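Local coordinates for protein 2-hydroxyhepta-2,4-diene-1,7-dioate isomerase (Corynebacterium glutamicum, PDB 4DBF) that probably acts as a magnesium-binding oxaloacetate decarboxylase of the fumarylacetoacetate hydrolase (FAH) family, at residues 24-29 / 65-70; 35-40 / 45-50; 84-89 / 236-241; 107-112 / 244-249. One frame throughout, in Å; residues are numbered along the deposited sequence.

Interaction 1 (24-29 / 65-70); sequences GRIATP and REWPLK
Thr-28 lays its methyl group over one face of the Trp-67 indole. CG2 of Thr-28 is 3.9 Å from the centroid of the six-membered ring of Trp-67 and only 13° off its normal, a CH-pi contact. The methyl sits toward the rim of the ring system, and Thr-28 CG2 is 3.8 Å from Trp-67 CZ2. With chi1 at 79°, OG1 of Thr-28 sits between the backbone N and the carbonyl carbon, and CG2 faces the ring. OG1 hydrogen-bonds to Gly-31 O and Asp-30 N.

Beside it, Ile-26 brings CD1 obliquely to within 3.9 Å of Trp-67 CE3. Ile-26 is buried, and it also packs on Cys-35 and Ala-49. This inner part is the close one.

The outer part is looser. Pro-29 is exposed, and its CD stays 4.3 Å from Trp-67 NE1. Trp-67 is itself partly exposed.

Strands 22-28 and 65-68 are not paired with each other. They are joined through strands 31-38 and 48-52. The facing CA atoms of Thr-28 and Trp-67 are 8.6 Å apart.

The contact between these two segments is apolar packing plus one CH-pi contact, so it depends on close fit rather than on polar bonds.

Interaction 2 (35-40 / 45-50); sequences CSIEGE and ANLTAR
Glu-38 and Arg-50 form a salt bridge across two neighbouring strands. CB of Glu-38 lies 4.1 Å from Thr-48 O. CG stands anti to the carbonyl carbon (chi1 -61°), and the extended chain carries the carboxylate diagonally across to Arg-50. Glu-38 CD comes 3.7 Å from Arg-50 NE. At the tip the two oxygens part company. OE1 of Glu-38 takes a bond from Arg-50 NH2 at 3.3 Å, and a weak one from NE. OE1 lies in the guanidinium plane, at its edge. NH2 comes to the syn side of OE1, 26° out of the carboxylate plane, and the two planes are 78° apart. OE2 of Glu-38 accepts a bond from Ser-36 OG at 2.9 Å through its anti lone pair. Both oxygens have a partner, which should limit rotation of the carboxylate. Arg-50 also has a cation-pi contact with Phe-62.

On the face of Ile-37 and Ala-49 the contacts are apolar. Ile-37 CG2 touches Leu-47 CD1 at 3.8 Å, and Cys-35 SG lies 4.1 Å from Ala-49 CB.

Four backbone bonds join Ser-36 with Arg-50 and Glu-38 with Thr-48. A water donates to Glu-38 O and Asn-46 O and accepts from Thr-48 OG1, bridging the strands near the turn. The hydrogen-bonded pairs alternate with the non-hydrogen-bonded pair Ile-37 and Ala-49, the regular pattern of an antiparallel beta hairpin, here strands 31-38 and 48-52.

Interaction 3 (84-89 / 236-241); sequences VAIGRN and GEIIEF
Ile-86 overlaps the CG2 methyl of Ile-238 with its longer branch. CG1 of Ile-86 is 3.9 Å from Ile-238 CG2, and Ile-86 CD1 lies 4.1 Å from the same methyl. The two side chains meet at a slant. Ile-238 turns CG2 anti to its backbone N, toward the strand.

The other branch of Ile-238 runs out to Asn-89. Ile-238 CD1 is 3.7 Å from Asn-89 ND2, a van der Waals contact with the amide. CG of Asn-89 lies anti to the backbone N (chi1 -157°), which extends the amide toward the helix. Both ends of that amide have other partners. ND2 bonds to Thr-256 O, and OD1 accepts from Met-233 N.

All three residues are buried. The contact seats helix 235-243 against strand 83-87 and the loop that follows it. Ile-242 adds to the packing on Ile-86, and Ile-254 to that on Ile-238.

The magnesium site is close by. The side chain of Ile-86 is about 6 Å from that of Glu-138, a magnesium ligand, at their nearest atoms.

The join between the two segments is therefore dispersive. Its one polar group, the Asn-89 amide, has a backbone partner at each end, which is consistent with its burial against a methyl.

Interaction 4 (107-112 / 244-249); sequences PTLFLK and ASMTLL
No flat group takes part where Leu-109 and Leu-111 meet Met-246. The one aromatic ring of the two segments belongs to Phe-110. Phe-110 points its CB away from the other segment, and its ring packs edge-to-face with Trp-180. What remains between the segments is aliphatic and thioether.

Met-246 and Leu-109 reach toward each other, tip to tip. CE of Met-246 sits 3.9 Å from Leu-109 CD2 and 4.2 Å from Leu-109 CD1, so the methyl faces the fork of the leucine. Leu-109 holds CG anti to its backbone N (chi1 179°), which extends the side chain so that its methyls reach Met-246. The methionine chain is extended at first (chi2 170°) and then bends at chi3. Leu-111 makes a looser contact, with its CD2 at 4.4 Å from Met-246 SD.

Strand 108-112 pairs antiparallel with strand 83-87 in the FAH-family domain. Its side chains alternate: Leu-109 and Leu-111 approach the loop after helix 235-243, while Phe-110 turns from it. Lys-112, which follows Leu-111, forms a salt bridge with the magnesium ligand Asp-167.

The second subunit lies against the same region. Met-246 packs on Gly-185 of that subunit and Leu-111 on its Pro-113.

How the interactions relate
The contacts form two groups on opposite sides of the chain's centre. Interactions 1 and 2 have centres about 9 Å apart and share the N-terminal strands 22-28, 31-38, 48-52 and 65-68. Along the chain, interaction 2 is nested inside the loop closed by interaction 1. Interactions 3 and 4 have centres about 8 Å apart, and their segments alternate in sequence. They are joined by the antiparallel pair of strands 83-87 and 108-112, and both reach the second subunit. Between the groups the centres are 31 to 33 Å apart. The first group belongs to the N-terminal strands. The second lies in the FAH-family region where it meets the second subunit, with interaction 3 the nearer to the bound magnesium.

Interaction 1 (24-29 / 65-70)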
loop_
_atom_site.group_PDB
_atom_site.type_symbol
_atom_site.label_atom_id
_atom_site.label_comp_id
_atom_site.label_asym_id
_atom_site.label_seq_id
_atom_site.Cartn_x
_atom_site.Cartn_y
_atom_site.Cartn_z
ATOM N N GLY A 24 -5.807 20.610 7.784
ATOM C CA GLY A 24 -5.841 19.487 8.658
ATOM C C GLY A 24 -7.108 18.701 8.539
ATOM O O GLY A 24 -7.961 19.006 7.776
ATOM N N ARG A 25 -7.172 17.669 9.335
ATOM C CA ARG A 25 -8.376 16.938 9.562
ATOM C C ARG A 25 -8.592 16.958 11.065
ATOM O O ARG A 25 -7.683 16.824 11.831
ATOM C CB ARG A 25 -8.237 15.516 9.104
ATOM C CG ARG A 25 -8.625 15.239 7.705
ATOM C CD ARG A 25 -8.332 13.785 7.335
ATOM N NE ARG A 25 -9.321 12.881 7.825
ATOM C CZ ARG A 25 -9.119 11.921 8.720
ATOM N NH1 ARG A 25 -7.968 11.689 9.233
ATOM N NH2 ARG A 25 -10.110 11.178 9.098
ATOM N N ILE A 26 -9.828 17.128 11.451
ATOM C CA ILE A 26 -10.168 17.196 12.839
ATOM C C ILE A 26 -11.372 16.346 13.211
ATOM O O ILE A 26 -12.219 16.132 12.434
ATOM C CB ILE A 26 -10.436 18.643 13.296
ATOM C CG1 ILE A 26 -11.396 19.361 12.361
ATOM C CG2 ILE A 26 -9.150 19.411 13.454
ATOM C CD1 ILE A 26 -11.839 20.693 12.909
ATOM N N ALA A 27 -11.405 15.932 14.453
ATOM C CA ALA A 27 -12.570 15.403 15.063
ATOM C C ALA A 27 -13.170 16.517 15.917
ATOM O O ALA A 27 -12.477 17.189 16.617
ATOM C CB ALA A 27 -12.245 14.210 15.902
ATOM N N THR A 28 -14.468 16.665 15.813
ATOM C CA THR A 28 -15.213 17.632 16.566
ATOM C C THR A 28 -16.410 16.956 17.223
ATOM O O THR A 28 -16.719 15.866 16.900
ATOM C CB THR A 28 -15.728 18.750 15.651
ATOM O OG1 THR A 28 -16.867 18.296 14.971
ATOM C CG2 THR A 28 -14.667 19.164 14.644
ATOM N N PRO A 29 -17.098 17.668 18.091
ATOM C CA PRO A 29 -18.267 17.109 18.733
ATOM C C PRO A 29 -19.298 16.726 17.718
ATOM O O PRO A 29 -20.127 15.929 17.977
ATOM C CB PRO A 29 -18.755 18.245 19.608
ATOM C CG PRO A 29 -17.574 19.031 19.868
ATOM C CD PRO A 29 -16.833 19.007 18.578
ATOM N N ARG A 65 -18.536 27.048 9.701
ATOM C CA ARG A 65 -18.242 26.501 11.014
ATOM C C ARG A 65 -16.787 26.634 11.384
ATOM O O ARG A 65 -15.937 26.412 10.583
ATOM C CB ARG A 65 -18.630 25.043 11.114
ATOM C CG ARG A 65 -19.996 24.699 10.621
ATOM C CD ARG A 65 -20.487 23.421 11.260
ATOM N NE ARG A 65 -19.837 22.275 10.684
ATOM C CZ ARG A 65 -20.178 21.028 10.914
ATOM N NH1 ARG A 65 -21.169 20.759 11.716
ATOM N NH2 ARG A 65 -19.524 20.068 10.340
ATOM N N GLU A 66 -16.533 26.978 12.624
ATOM C CA GLU A 66 -15.192 27.044 13.148
ATOM C C GLU A 66 -15.120 26.708 14.629
ATOM O O GLU A 66 -16.097 26.730 15.312
ATOM C CB GLU A 66 -14.519 28.376 12.869
ATOM C CG GLU A 66 -15.273 29.571 13.355
ATOM C CD GLU A 66 -14.992 30.815 12.548
ATOM O OE1 GLU A 66 -13.860 30.988 12.107
ATOM O OE2 GLU A 66 -15.914 31.599 12.343
ATOM N N TRP A 67 -13.922 26.371 15.071
ATOM C CA TRP A 67 -13.650 26.058 16.440
ATOM C C TRP A 67 -12.311 26.570 16.795
ATOM O O TRP A 67 -11.425 26.519 15.978
ATOM C CB TRP A 67 -13.613 24.540 16.667
ATOM C CG TRP A 67 -14.819 23.771 16.227
ATOM C CD1 TRP A 67 -15.856 23.325 17.000
ATOM C CD2 TRP A 67 -15.142 23.338 14.904
ATOM N NE1 TRP A 67 -16.760 22.667 16.270
ATOM C CE2 TRP A 67 -16.398 22.649 15.000
ATOM C CE3 TRP A 67 -14.540 23.443 13.695
ATOM C CZ2 TRP A 67 -16.986 22.085 13.919
ATOM C CZ3 TRP A 67 -15.144 22.878 12.614
ATOM C CH2 TRP A 67 -16.343 22.228 12.716
ATOM N N PRO A 68 -12.128 27.039 18.018
ATOM C CA PRO A 68 -10.792 27.193 18.565
ATOM C C PRO A 68 -10.104 25.841 18.504
ATOM O O PRO A 68 -10.727 24.863 18.779
ATOM C CB PRO A 68 -11.047 27.573 20.007
ATOM C CG PRO A 68 -12.426 28.023 20.055
ATOM C CD PRO A 68 -13.138 27.230 19.054
ATOM N N LEU A 69 -8.849 25.813 18.129
ATOM C CA LEU A 69 -8.143 24.569 17.924
ATOM C C LEU A 69 -8.110 23.697 19.162
ATOM O O LEU A 69 -8.193 22.508 19.062
ATOM C CB LEU A 69 -6.741 24.802 17.410
ATOM C CG LEU A 69 -6.013 23.568 16.902
ATOM C CD1 LEU A 69 -6.874 22.729 16.002
ATOM C CD2 LEU A 69 -4.735 23.921 16.213
ATOM N N LYS A 70 -7.999 24.341 20.316
ATOM C CA LYS A 70 -8.051 23.705 21.608
ATOM C C LYS A 70 -9.326 22.921 21.902
ATOM O O LYS A 70 -9.299 22.060 22.710
ATOM C CB LYS A 70 -7.762 24.721 22.728
ATOM C CG LYS A 70 -8.938 25.587 23.106
ATOM C CD LYS A 70 -8.774 26.255 24.454
ATOM C CE LYS A 70 -9.588 27.524 24.522
ATOM N NZ LYS A 70 -11.057 27.324 24.395
#

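Interaction 2 (35-40 / 45-50)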
loop_
_atom_site.group_PDB
_atom_site.type_symbol
_atom_site.label_atom_id
_atom_site.label_comp_id
_atom_site.label_asym_id
_atom_site.label_seq_id
_atom_site.Cartn_x
_atom_site.Cartn_y
_atom_site.Cartn_z
ATOM N N CYS A 35 -10.317 20.883 7.441
ATOM C CA CYS A 35 -10.291 22.232 7.893
ATOM C C CYS A 35 -9.008 22.964 7.545
ATOM O O CYS A 35 -8.014 22.402 7.204
ATOM C CB CYS A 35 -10.432 22.267 9.376
ATOM S SG CYS A 35 -8.992 21.658 10.236
ATOM N N SER A 36 -9.080 24.253 7.696
ATOM C CA SER A 36 -7.959 25.086 7.513
ATOM C C SER A 36 -7.609 25.544 8.889
ATOM O O SER A 36 -8.474 25.758 9.676
ATOM C CB SER A 36 -8.383 26.241 6.632
ATOM O OG SER A 36 -7.541 27.312 6.770
ATOM N N ILE A 37 -6.334 25.681 9.171
ATOM C CA ILE A 37 -5.850 26.043 10.470
ATOM C C ILE A 37 -5.278 27.441 10.381
ATOM O O ILE A 37 -4.380 27.664 9.648
ATOM C CB ILE A 37 -4.732 25.119 10.915
ATOM C CG1 ILE A 37 -5.180 23.673 10.828
ATOM C CG2 ILE A 37 -4.258 25.481 12.295
ATOM C CD1 ILE A 37 -6.080 23.288 11.916
ATOM N N GLU A 38 -5.825 28.355 11.153
ATOM C CA GLU A 38 -5.517 29.751 11.016
ATOM C C GLU A 38 -5.088 30.452 12.281
ATOM O O GLU A 38 -5.546 30.139 13.346
ATOM C CB GLU A 38 -6.689 30.441 10.372
ATOM C CG GLU A 38 -6.918 29.842 9.004
ATOM C CD GLU A 38 -7.767 30.665 8.109
ATOM O OE1 GLU A 38 -8.078 31.806 8.477
ATOM O OE2 GLU A 38 -8.099 30.143 7.037
ATOM N N GLY A 39 -4.173 31.404 12.129
ATOM C CA GLY A 39 -3.594 32.093 13.259
ATOM C C GLY A 39 -2.085 32.087 13.250
ATOM O O GLY A 39 -1.449 31.509 12.395
ATOM N N GLU A 40 -1.497 32.742 14.227
ATOM C CA GLU A 40 -0.057 32.841 14.255
ATOM C C GLU A 40 0.567 31.830 15.132
ATOM O O GLU A 40 0.076 31.507 16.178
ATOM C CB GLU A 40 0.396 34.214 14.712
ATOM C CG GLU A 40 0.020 35.318 13.770
ATOM C CD GLU A 40 0.959 35.449 12.590
ATOM O OE1 GLU A 40 1.346 34.426 11.986
ATOM O OE2 GLU A 40 1.292 36.602 12.272
ATOM N N ALA A 45 -3.382 27.344 21.471
ATOM C CA ALA A 45 -4.243 28.311 22.096
ATOM C C ALA A 45 -4.555 29.456 21.178
ATOM O O ALA A 45 -5.534 30.112 21.351
ATOM C CB ALA A 45 -3.627 28.822 23.372
ATOM N N ASN A 46 -3.732 29.704 20.192
ATOM C CA ASN A 46 -3.971 30.860 19.359
ATOM C C ASN A 46 -4.565 30.552 18.019
ATOM O O ASN A 46 -4.823 31.436 17.256
ATOM C CB ASN A 46 -2.685 31.625 19.134
ATOM C CG ASN A 46 -2.157 32.252 20.405
ATOM O OD1 ASN A 46 -1.172 31.799 20.956
ATOM N ND2 ASN A 46 -2.834 33.279 20.885
ATOM N N LEU A 47 -4.759 29.290 17.731
ATOM C CA LEU A 47 -5.161 28.882 16.402
ATOM C C LEU A 47 -6.624 28.537 16.339
ATOM O O LEU A 47 -7.202 28.198 17.315
ATOM C CB LEU A 47 -4.320 27.683 15.955
ATOM C CG LEU A 47 -2.799 27.771 15.923
ATOM C CD1 LEU A 47 -2.168 26.528 15.350
ATOM C CD2 LEU A 47 -2.365 28.949 15.118
ATOM N N THR A 48 -7.185 28.637 15.154
ATOM C CA THR A 48 -8.564 28.363 14.893
ATOM C C THR A 48 -8.715 27.367 13.728
ATOM O O THR A 48 -8.010 27.447 12.777
ATOM C CB THR A 48 -9.321 29.672 14.601
ATOM O OG1 THR A 48 -9.325 30.477 15.764
ATOM C CG2 THR A 48 -10.702 29.414 14.213
ATOM N N ALA A 49 -9.631 26.426 13.852
ATOM C CA ALA A 49 -9.973 25.526 12.782
ATOM C C ALA A 49 -11.248 25.951 12.059
ATOM O O ALA A 49 -12.244 26.192 12.657
ATOM C CB ALA A 49 -10.103 24.109 13.289
ATOM N N ARG A 50 -11.165 26.020 10.752
ATOM C CA ARG A 50 -12.244 26.444 9.932
ATOM C C ARG A 50 -12.623 25.323 8.999
ATOM O O ARG A 50 -11.872 24.963 8.163
ATOM C CB ARG A 50 -11.828 27.647 9.094
ATOM C CG ARG A 50 -11.538 28.908 9.847
ATOM C CD ARG A 50 -12.315 30.063 9.226
ATOM N NE ARG A 50 -11.463 30.962 8.542
ATOM C CZ ARG A 50 -11.818 31.805 7.585
ATOM N NH1 ARG A 50 -13.047 31.897 7.141
ATOM N NH2 ARG A 50 -10.908 32.565 7.061
HETATM O O HOH W 1 -7.026 32.088 15.528
#

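Interaction 3 (84-89 / 236-241)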
loop_
_atom_site.group_PDB
_atom_site.type_symbol
_atom_site.label_atom_id
_atom_site.label_comp_id
_atom_site.label_asym_id
_atom_site.label_seq_id
_atom_site.Cartn_x
_atom_site.Cartn_y
_atom_site.Cartn_z
ATOM N N VAL A 84 4.581 6.100 0.393
ATOM C CA VAL A 84 5.790 5.665 -0.266
ATOM C C VAL A 84 6.948 6.303 0.436
ATOM O O VAL A 84 6.946 7.457 0.652
ATOM C CB VAL A 84 5.839 6.035 -1.740
ATOM C CG1 VAL A 84 7.096 5.474 -2.364
ATOM C CG2 VAL A 84 4.609 5.565 -2.471
ATOM N N ALA A 85 7.898 5.487 0.839
ATOM C CA ALA A 85 8.978 5.942 1.649
ATOM C C ALA A 85 10.348 5.607 1.057
ATOM O O ALA A 85 10.482 4.671 0.372
ATOM C CB ALA A 85 8.852 5.389 3.033
ATOM N N ILE A 86 11.331 6.426 1.359
ATOM C CA ILE A 86 12.685 6.245 0.865
ATOM C C ILE A 86 13.636 5.854 1.993
ATOM O O ILE A 86 13.743 6.536 2.976
ATOM C CB ILE A 86 13.250 7.510 0.176
ATOM C CG1 ILE A 86 12.240 8.140 -0.760
ATOM C CG2 ILE A 86 14.498 7.192 -0.600
ATOM C CD1 ILE A 86 11.754 7.210 -1.826
ATOM N N GLY A 87 14.328 4.751 1.810
ATOM C CA GLY A 87 15.394 4.377 2.689
ATOM C C GLY A 87 16.751 4.740 2.114
ATOM O O GLY A 87 16.904 4.937 0.955
ATOM N N ARG A 88 17.719 4.806 2.992
ATOM C CA ARG A 88 19.064 5.224 2.674
ATOM C C ARG A 88 19.172 6.519 1.930
ATOM O O ARG A 88 19.947 6.600 1.049
ATOM C CB ARG A 88 19.774 4.169 1.879
ATOM C CG ARG A 88 19.668 2.817 2.509
ATOM C CD ARG A 88 20.552 1.810 1.871
ATOM N NE ARG A 88 19.969 1.170 0.729
ATOM C CZ ARG A 88 19.312 0.047 0.784
ATOM N NH1 ARG A 88 19.128 -0.555 1.930
ATOM N NH2 ARG A 88 18.843 -0.460 -0.319
ATOM N N ASN A 89 18.407 7.512 2.315
ATOM C CA ASN A 89 18.461 8.784 1.659
ATOM C C ASN A 89 19.205 9.876 2.386
ATOM O O ASN A 89 19.244 10.963 1.924
ATOM C CB ASN A 89 17.058 9.286 1.340
ATOM C CG ASN A 89 17.043 10.284 0.215
ATOM O OD1 ASN A 89 17.808 10.183 -0.704
ATOM N ND2 ASN A 89 16.181 11.259 0.310
ATOM N N GLY A 236 12.929 16.863 -5.960
ATOM C CA GLY A 236 12.451 16.697 -7.324
ATOM C C GLY A 236 12.861 15.348 -7.834
ATOM O O GLY A 236 12.119 14.708 -8.550
ATOM N N GLU A 237 14.031 14.882 -7.446
ATOM C CA GLU A 237 14.492 13.602 -7.934
ATOM C C GLU A 237 13.675 12.457 -7.250
ATOM O O GLU A 237 13.382 11.455 -7.882
ATOM C CB GLU A 237 15.974 13.384 -7.632
ATOM C CG GLU A 237 16.469 12.077 -8.144
ATOM C CD GLU A 237 17.949 11.785 -7.858
ATOM O OE1 GLU A 237 18.645 12.615 -7.213
ATOM O OE2 GLU A 237 18.377 10.678 -8.284
ATOM N N ILE A 238 13.347 12.624 -5.971
ATOM C CA ILE A 238 12.475 11.611 -5.301
ATOM C C ILE A 238 11.150 11.453 -6.076
ATOM O O ILE A 238 10.724 10.349 -6.417
ATOM C CB ILE A 238 12.171 12.047 -3.877
ATOM C CG1 ILE A 238 13.488 12.074 -3.071
ATOM C CG2 ILE A 238 11.184 11.031 -3.187
ATOM C CD1 ILE A 238 13.304 12.639 -1.620
ATOM N N ILE A 239 10.482 12.552 -6.348
ATOM C CA ILE A 239 9.219 12.507 -7.071
ATOM C C ILE A 239 9.303 11.897 -8.493
ATOM O O ILE A 239 8.480 11.126 -8.884
ATOM C CB ILE A 239 8.516 13.859 -7.010
ATOM C CG1 ILE A 239 7.952 14.073 -5.623
ATOM C CG2 ILE A 239 7.405 13.950 -8.003
ATOM C CD1 ILE A 239 7.974 15.476 -5.145
ATOM N N GLU A 240 10.352 12.222 -9.213
ATOM C CA GLU A 240 10.594 11.648 -10.515
ATOM C C GLU A 240 10.845 10.138 -10.455
ATOM O O GLU A 240 10.332 9.365 -11.237
ATOM C CB GLU A 240 11.795 12.325 -11.099
ATOM C CG GLU A 240 12.229 11.801 -12.414
ATOM C CD GLU A 240 13.428 12.549 -12.922
ATOM O OE1 GLU A 240 14.512 12.226 -12.505
ATOM O OE2 GLU A 240 13.269 13.467 -13.706
ATOM N N PHE A 241 11.659 9.751 -9.492
ATOM C CA PHE A 241 11.981 8.358 -9.238
ATOM C C PHE A 241 10.748 7.497 -8.915
ATOM O O PHE A 241 10.535 6.488 -9.461
ATOM C CB PHE A 241 12.979 8.321 -8.095
ATOM C CG PHE A 241 13.431 6.951 -7.704
ATOM C CD1 PHE A 241 14.302 6.264 -8.477
ATOM C CD2 PHE A 241 13.047 6.402 -6.528
ATOM C CE1 PHE A 241 14.741 5.036 -8.104
ATOM C CE2 PHE A 241 13.469 5.172 -6.153
ATOM C CZ PHE A 241 14.324 4.493 -6.938
#

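Interaction 4 (107-112 / 244-249)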
loop_
_atom_site.group_PDB
_atom_site.type_symbol
_atom_site.label_atom_id
_atom_site.label_comp_id
_atom_site.label_asym_id
_atom_site.label_seq_id
_atom_site.Cartn_x
_atom_site.Cartn_y
_atom_site.Cartn_z
ATOM N N PRO A 107 19.693 4.910 -2.400
ATOM C CA PRO A 107 18.354 5.060 -1.861
ATOM C C PRO A 107 17.384 4.057 -2.442
ATOM O O PRO A 107 17.496 3.710 -3.559
ATOM C CB PRO A 107 17.987 6.461 -2.277
ATOM C CG PRO A 107 19.273 7.186 -2.283
ATOM C CD PRO A 107 20.210 6.190 -2.870
ATOM N N THR A 108 16.443 3.609 -1.649
ATOM C CA THR A 108 15.524 2.605 -2.066
ATOM C C THR A 108 14.123 2.977 -1.612
ATOM O O THR A 108 13.964 3.529 -0.588
ATOM C CB THR A 108 15.925 1.246 -1.479
ATOM O OG1 THR A 108 15.213 0.201 -2.105
ATOM C CG2 THR A 108 15.697 1.221 -0.006
ATOM N N LEU A 109 13.144 2.628 -2.411
ATOM C CA LEU A 109 11.769 2.902 -2.144
ATOM C C LEU A 109 11.143 1.765 -1.365
ATOM O O LEU A 109 11.460 0.658 -1.570
ATOM C CB LEU A 109 11.087 3.059 -3.485
ATOM C CG LEU A 109 9.632 3.335 -3.699
ATOM C CD1 LEU A 109 9.438 3.839 -5.117
ATOM C CD2 LEU A 109 8.878 2.058 -3.499
ATOM N N PHE A 110 10.235 2.077 -0.469
ATOM C CA PHE A 110 9.405 1.060 0.142
ATOM C C PHE A 110 8.015 1.608 0.478
ATOM O O PHE A 110 7.760 2.776 0.340
ATOM C CB PHE A 110 10.094 0.394 1.332
ATOM C CG PHE A 110 10.287 1.277 2.499
ATOM C CD1 PHE A 110 11.342 2.104 2.568
ATOM C CD2 PHE A 110 9.421 1.254 3.529
ATOM C CE1 PHE A 110 11.522 2.930 3.624
ATOM C CE2 PHE A 110 9.583 2.080 4.588
ATOM C CZ PHE A 110 10.630 2.927 4.640
ATOM N N LEU A 111 7.141 0.722 0.889
ATOM C CA LEU A 111 5.769 1.094 1.183
ATOM C C LEU A 111 5.422 0.909 2.643
ATOM O O LEU A 111 5.837 -0.027 3.212
ATOM C CB LEU A 111 4.816 0.285 0.339
ATOM C CG LEU A 111 4.980 0.384 -1.175
ATOM C CD1 LEU A 111 4.177 -0.625 -1.935
ATOM C CD2 LEU A 111 4.676 1.764 -1.634
ATOM N N LYS A 112 4.636 1.826 3.188
ATOM C CA LYS A 112 3.934 1.616 4.443
ATOM C C LYS A 112 2.451 1.551 4.106
ATOM O O LYS A 112 2.007 2.296 3.315
ATOM C CB LYS A 112 4.188 2.725 5.458
ATOM C CG LYS A 112 5.568 2.777 6.075
ATOM C CD LYS A 112 5.840 4.062 6.829
ATOM C CE LYS A 112 5.492 4.003 8.297
ATOM N NZ LYS A 112 6.472 3.325 9.144
ATOM N N ALA A 244 8.073 7.516 -11.881
ATOM C CA ALA A 244 8.497 6.757 -13.036
ATOM C C ALA A 244 8.038 5.296 -12.986
ATOM O O ALA A 244 8.000 4.632 -13.983
ATOM C CB ALA A 244 9.986 6.809 -13.191
ATOM N N SER A 245 7.743 4.827 -11.788
ATOM C CA SER A 245 7.341 3.461 -11.569
ATOM C C SER A 245 5.845 3.331 -11.215
ATOM O O SER A 245 5.204 2.472 -11.678
ATOM C CB SER A 245 8.196 2.820 -10.463
ATOM O OG SER A 245 9.468 2.473 -10.889
ATOM N N MET A 246 5.358 4.238 -10.392
ATOM C CA MET A 246 4.068 4.200 -9.753
ATOM C C MET A 246 3.242 5.455 -9.953
ATOM O O MET A 246 3.723 6.493 -9.707
ATOM C CB MET A 246 4.287 4.170 -8.254
ATOM C CG MET A 246 4.254 2.849 -7.587
ATOM S SD MET A 246 4.826 2.989 -5.892
ATOM C CE MET A 246 5.987 1.679 -6.021
ATOM N N THR A 247 1.973 5.322 -10.297
ATOM C CA THR A 247 1.063 6.441 -10.271
ATOM C C THR A 247 0.849 6.884 -8.834
ATOM O O THR A 247 0.628 6.075 -7.985
ATOM C CB THR A 247 -0.320 6.104 -10.888
ATOM O OG1 THR A 247 -0.190 5.818 -12.259
ATOM C CG2 THR A 247 -1.270 7.247 -10.738
ATOM N N LEU A 248 0.906 8.174 -8.595
ATOM C CA LEU A 248 0.552 8.738 -7.321
ATOM C C LEU A 248 -0.794 9.478 -7.375
ATOM O O LEU A 248 -1.114 10.048 -8.367
ATOM C CB LEU A 248 1.664 9.644 -6.824
ATOM C CG LEU A 248 3.057 9.057 -6.568
ATOM C CD1 LEU A 248 4.044 10.095 -6.107
ATOM C CD2 LEU A 248 2.960 7.915 -5.599
ATOM N N LEU A 249 -1.544 9.442 -6.288
ATOM C CA LEU A 249 -2.883 9.996 -6.221
ATOM C C LEU A 249 -2.950 11.117 -5.181
ATOM O O LEU A 249 -2.145 11.130 -4.252
ATOM C CB LEU A 249 -3.813 8.849 -5.832
ATOM C CG LEU A 249 -3.848 7.705 -6.848
ATOM C CD1 LEU A 249 -4.721 6.566 -6.394
ATOM C CD2 LEU A 249 -4.360 8.266 -8.182
#